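Local structure of succinate dehydrogenase subunit A (Mycolicibacterium smegmatis, 7D6V) at residues N62-D73 with G122-A130. The protein is the FAD-carrying subunit of succinate dehydrogenase Sdh1 and probably oxidises succinate to fumarate, passing the electrons on toward quinone. Sequence-based numbering, arbitrary orientation.
Sequences NTKDSWQVHFGD and GGHTYPRLA
R128 reaches between D65, just ahead of helix 67-76, and D73 on that helix, and the three form a salt-bridge network. An arginine suits the place because one flat cation can serve two carboxylates at once: R128 NH1 lies 2.7 Å from D65 OD1, the carboxylate turned 35° from the guanidinium, while R128 NH2 is directed at D73, where the modelled spacing is doubtful. D65 OD1 also accepts S66 N, at the N-cap of the helix. D73, acidic to match R128, has a second cationic partner in R76 and grips T125, whose hydroxyl suits it as a donor: T125 OG1 gives a hydrogen bond of 2.9 Å to the syn lone pair of D73 OD1.

Stacking on H70 and the carboxylates at its edge together hold the guanidinium's orientation. H70, its CG anti to the backbone N (chi1 -167°), sets a flat ring against R128, planes 10° apart. H124 turns its edge to H70 in an offset edge-to-face pair. H70 NE2 is hydrogen-bonded to N427 OD1 and H124 NE2 to G425 O.

Nearer the surface, apolar V69 suits the Y126 ring, V69 CG1 lying 3.9 Å from Y126 CD1; N62's amide also meets the ring, and K64 runs across its hydroxyl end.

The arrangement fastens the loop leading into strand 129-130 to helix 67-76 within the FAD-binding domain, with the side chain of H124 about 8 Å from the bound FAD.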
loop_
_atom_site.group_PDB
_atom_site.type_symbol
_atom_site.label_atom_id
_atom_site.label_comp_id
_atom_site.label_asym_id
_atom_site.label_seq_id
_atom_site.Cartn_x
_atom_site.Cartn_y
_atom_site.Cartn_z
ATOM N N ASN A 62 -17.986 -12.610 -20.090
ATOM C CA ASN A 62 -19.073 -13.052 -20.947
ATOM C C ASN A 62 -19.767 -11.845 -21.560
ATOM O O ASN A 62 -19.859 -10.778 -20.950
ATOM C CB ASN A 62 -20.090 -13.936 -20.203
ATOM C CG ASN A 62 -20.914 -13.171 -19.200
ATOM O OD1 ASN A 62 -20.476 -12.162 -18.654
ATOM N ND2 ASN A 62 -22.129 -13.642 -18.963
ATOM N N THR A 63 -20.260 -12.036 -22.780
ATOM C CA THR A 63 -20.746 -10.950 -23.617
ATOM C C THR A 63 -22.236 -10.686 -23.467
ATOM O O THR A 63 -22.761 -9.805 -24.154
ATOM C CB THR A 63 -20.427 -11.246 -25.082
ATOM O OG1 THR A 63 -21.236 -12.337 -25.536
ATOM C CG2 THR A 63 -18.965 -11.613 -25.235
ATOM N N LYS A 64 -22.930 -11.418 -22.597
ATOM C CA LYS A 64 -24.344 -11.164 -22.362
ATOM C C LYS A 64 -24.583 -9.956 -21.470
ATOM O O LYS A 64 -25.735 -9.535 -21.320
ATOM C CB LYS A 64 -25.007 -12.393 -21.740
ATOM C CG LYS A 64 -25.519 -13.399 -22.751
ATOM C CD LYS A 64 -26.354 -14.471 -22.078
ATOM C CE LYS A 64 -25.641 -15.042 -20.864
ATOM N NZ LYS A 64 -26.553 -15.840 -20.000
ATOM N N ASP A 65 -23.534 -9.399 -20.877
ATOM C CA ASP A 65 -23.674 -8.216 -20.048
ATOM C C ASP A 65 -23.975 -6.988 -20.901
ATOM O O ASP A 65 -23.647 -6.920 -22.088
ATOM C CB ASP A 65 -22.405 -7.985 -19.234
ATOM C CG ASP A 65 -22.676 -7.290 -17.925
ATOM O OD1 ASP A 65 -23.847 -6.962 -17.656
ATOM O OD2 ASP A 65 -21.717 -7.070 -17.162
ATOM N N SER A 66 -24.614 -6.008 -20.273
ATOM C CA SER A 66 -24.920 -4.739 -20.913
ATOM C C SER A 66 -25.084 -3.697 -19.819
ATOM O O SER A 66 -25.100 -4.020 -18.631
ATOM C CB SER A 66 -26.175 -4.835 -21.785
ATOM O OG SER A 66 -27.270 -5.361 -21.061
ATOM N N TRP A 67 -25.190 -2.433 -20.232
ATOM C CA TRP A 67 -25.433 -1.383 -19.254
ATOM C C TRP A 67 -26.844 -1.455 -18.690
ATOM O O TRP A 67 -27.074 -0.980 -17.576
ATOM C CB TRP A 67 -25.154 0.001 -19.859
ATOM C CG TRP A 67 -26.179 0.499 -20.836
ATOM C CD1 TRP A 67 -26.104 0.446 -22.193
ATOM C CD2 TRP A 67 -27.418 1.150 -20.529
ATOM N NE1 TRP A 67 -27.223 1.006 -22.751
ATOM C CE2 TRP A 67 -28.047 1.446 -21.750
ATOM C CE3 TRP A 67 -28.061 1.501 -19.339
ATOM C CZ2 TRP A 67 -29.285 2.077 -21.816
ATOM C CZ3 TRP A 67 -29.287 2.124 -19.408
ATOM C CH2 TRP A 67 -29.887 2.406 -20.637
ATOM N N GLN A 68 -27.788 -2.042 -19.426
ATOM C CA GLN A 68 -29.131 -2.247 -18.891
ATOM C C GLN A 68 -29.118 -3.219 -17.716
ATOM O O GLN A 68 -29.795 -2.993 -16.707
ATOM C CB GLN A 68 -30.055 -2.757 -19.994
ATOM C CG GLN A 68 -30.443 -1.707 -21.015
ATOM C CD GLN A 68 -29.568 -1.739 -22.251
ATOM O OE1 GLN A 68 -28.449 -2.247 -22.224
ATOM N NE2 GLN A 68 -30.077 -1.193 -23.346
ATOM N N VAL A 69 -28.357 -4.309 -17.834
ATOM C CA VAL A 69 -28.273 -5.285 -16.751
ATOM C C VAL A 69 -27.623 -4.664 -15.521
ATOM O O VAL A 69 -28.095 -4.845 -14.393
ATOM C CB VAL A 69 -27.514 -6.538 -17.225
ATOM C CG1 VAL A 69 -27.375 -7.537 -16.094
ATOM C CG2 VAL A 69 -28.223 -7.167 -18.405
ATOM N N HIS A 70 -26.533 -3.922 -15.721
ATOM C CA HIS A 70 -25.870 -3.248 -14.610
ATOM C C HIS A 70 -26.785 -2.211 -13.970
ATOM O O HIS A 70 -26.810 -2.063 -12.744
ATOM C CB HIS A 70 -24.576 -2.603 -15.105
ATOM C CG HIS A 70 -23.658 -2.151 -14.014
ATOM N ND1 HIS A 70 -22.392 -1.669 -14.263
ATOM C CD2 HIS A 70 -23.817 -2.111 -12.671
ATOM C CE1 HIS A 70 -21.812 -1.350 -13.122
ATOM N NE2 HIS A 70 -22.655 -1.609 -12.139
ATOM N N PHE A 71 -27.547 -1.483 -14.789
ATOM C CA PHE A 71 -28.489 -0.501 -14.264
ATOM C C PHE A 71 -29.560 -1.166 -13.409
ATOM O O PHE A 71 -29.887 -0.680 -12.321
ATOM C CB PHE A 71 -29.118 0.272 -15.423
ATOM C CG PHE A 71 -30.284 1.129 -15.028
ATOM C CD1 PHE A 71 -30.095 2.285 -14.294
ATOM C CD2 PHE A 71 -31.569 0.784 -15.401
ATOM C CE1 PHE A 71 -31.162 3.073 -13.937
ATOM C CE2 PHE A 71 -32.639 1.568 -15.044
ATOM C CZ PHE A 71 -32.434 2.717 -14.313
ATOM N N GLY A 72 -30.116 -2.281 -13.885
ATOM C CA GLY A 72 -31.100 -2.999 -13.092
ATOM C C GLY A 72 -30.521 -3.546 -11.802
ATOM O O GLY A 72 -31.176 -3.528 -10.758
ATOM N N ASP A 73 -29.282 -4.039 -11.857
ATOM C CA ASP A 73 -28.627 -4.533 -10.652
ATOM C C ASP A 73 -28.426 -3.419 -9.637
ATOM O O ASP A 73 -28.633 -3.619 -8.435
ATOM C CB ASP A 73 -27.288 -5.173 -11.010
ATOM C CG ASP A 73 -27.448 -6.501 -11.707
ATOM O OD1 ASP A 73 -28.595 -6.967 -11.846
ATOM O OD2 ASP A 73 -26.430 -7.083 -12.117
ATOM N N GLY A 122 -21.428 -10.226 -5.234
ATOM C CA GLY A 122 -22.733 -10.516 -4.675
ATOM C C GLY A 122 -23.941 -10.103 -5.487
ATOM O O GLY A 122 -24.691 -10.961 -5.962
ATOM N N GLY A 123 -24.151 -8.803 -5.657
ATOM C CA GLY A 123 -25.364 -8.318 -6.278
ATOM C C GLY A 123 -25.340 -8.146 -7.776
ATOM O O GLY A 123 -26.316 -7.646 -8.342
ATOM N N HIS A 124 -24.265 -8.547 -8.446
ATOM C CA HIS A 124 -24.139 -8.393 -9.888
ATOM C C HIS A 124 -24.556 -9.676 -10.594
ATOM O O HIS A 124 -24.225 -10.779 -10.150
ATOM C CB HIS A 124 -22.708 -8.023 -10.271
ATOM C CG HIS A 124 -22.172 -6.837 -9.530
ATOM N ND1 HIS A 124 -22.322 -5.546 -9.985
ATOM C CD2 HIS A 124 -21.486 -6.749 -8.368
ATOM C CE1 HIS A 124 -21.750 -4.713 -9.136
ATOM N NE2 HIS A 124 -21.235 -5.418 -8.145
ATOM N N THR A 125 -25.287 -9.522 -11.700
ATOM C CA THR A 125 -25.752 -10.681 -12.456
ATOM C C THR A 125 -24.613 -11.367 -13.200
ATOM O O THR A 125 -24.619 -12.595 -13.344
ATOM C CB THR A 125 -26.849 -10.256 -13.434
ATOM O OG1 THR A 125 -27.920 -9.643 -12.710
ATOM C CG2 THR A 125 -27.393 -11.454 -14.192
ATOM N N TYR A 126 -23.630 -10.610 -13.658
ATOM C CA TYR A 126 -22.541 -11.109 -14.479
ATOM C C TYR A 126 -21.218 -10.650 -13.893
ATOM O O TYR A 126 -21.173 -9.678 -13.133
ATOM C CB TYR A 126 -22.683 -10.612 -15.926
ATOM C CG TYR A 126 -23.913 -11.131 -16.630
ATOM C CD1 TYR A 126 -24.851 -10.261 -17.157
ATOM C CD2 TYR A 126 -24.139 -12.490 -16.759
ATOM C CE1 TYR A 126 -25.973 -10.728 -17.797
ATOM C CE2 TYR A 126 -25.261 -12.967 -17.397
ATOM C CZ TYR A 126 -26.174 -12.081 -17.916
ATOM O OH TYR A 126 -27.294 -12.553 -18.554
ATOM N N PRO A 127 -20.119 -11.341 -14.208
ATOM C CA PRO A 127 -18.805 -10.893 -13.723
ATOM C C PRO A 127 -18.452 -9.531 -14.296
ATOM O O PRO A 127 -18.413 -9.340 -15.514
ATOM C CB PRO A 127 -17.852 -11.987 -14.221
ATOM C CG PRO A 127 -18.720 -13.142 -14.559
ATOM C CD PRO A 127 -20.015 -12.572 -15.007
ATOM N N ARG A 128 -18.192 -8.578 -13.406
ATOM C CA ARG A 128 -18.026 -7.184 -13.794
ATOM C C ARG A 128 -16.822 -6.497 -13.180
ATOM O O ARG A 128 -16.403 -5.461 -13.705
ATOM C CB ARG A 128 -19.270 -6.372 -13.408
ATOM C CG ARG A 128 -20.373 -6.391 -14.422
ATOM C CD ARG A 128 -21.286 -5.207 -14.230
ATOM N NE ARG A 128 -22.418 -5.520 -13.367
ATOM C CZ ARG A 128 -23.516 -6.148 -13.767
ATOM N NH1 ARG A 128 -23.644 -6.548 -15.019
ATOM N NH2 ARG A 128 -24.489 -6.380 -12.908
ATOM N N LEU A 129 -16.256 -7.019 -12.099
ATOM C CA LEU A 129 -15.323 -6.262 -11.270
ATOM C C LEU A 129 -13.913 -6.416 -11.822
ATOM O O LEU A 129 -13.278 -7.458 -11.657
ATOM C CB LEU A 129 -15.413 -6.717 -9.819
ATOM C CG LEU A 129 -16.405 -5.950 -8.941
ATOM C CD1 LEU A 129 -17.835 -6.228 -9.359
ATOM C CD2 LEU A 129 -16.203 -6.298 -7.481
ATOM N N ALA A 130 -13.422 -5.369 -12.481
ATOM C CA ALA A 130 -12.026 -5.327 -12.891
ATOM C C ALA A 130 -11.137 -5.225 -11.660
ATOM O O ALA A 130 -11.354 -4.371 -10.798
ATOM C CB ALA A 130 -11.783 -4.142 -13.821
#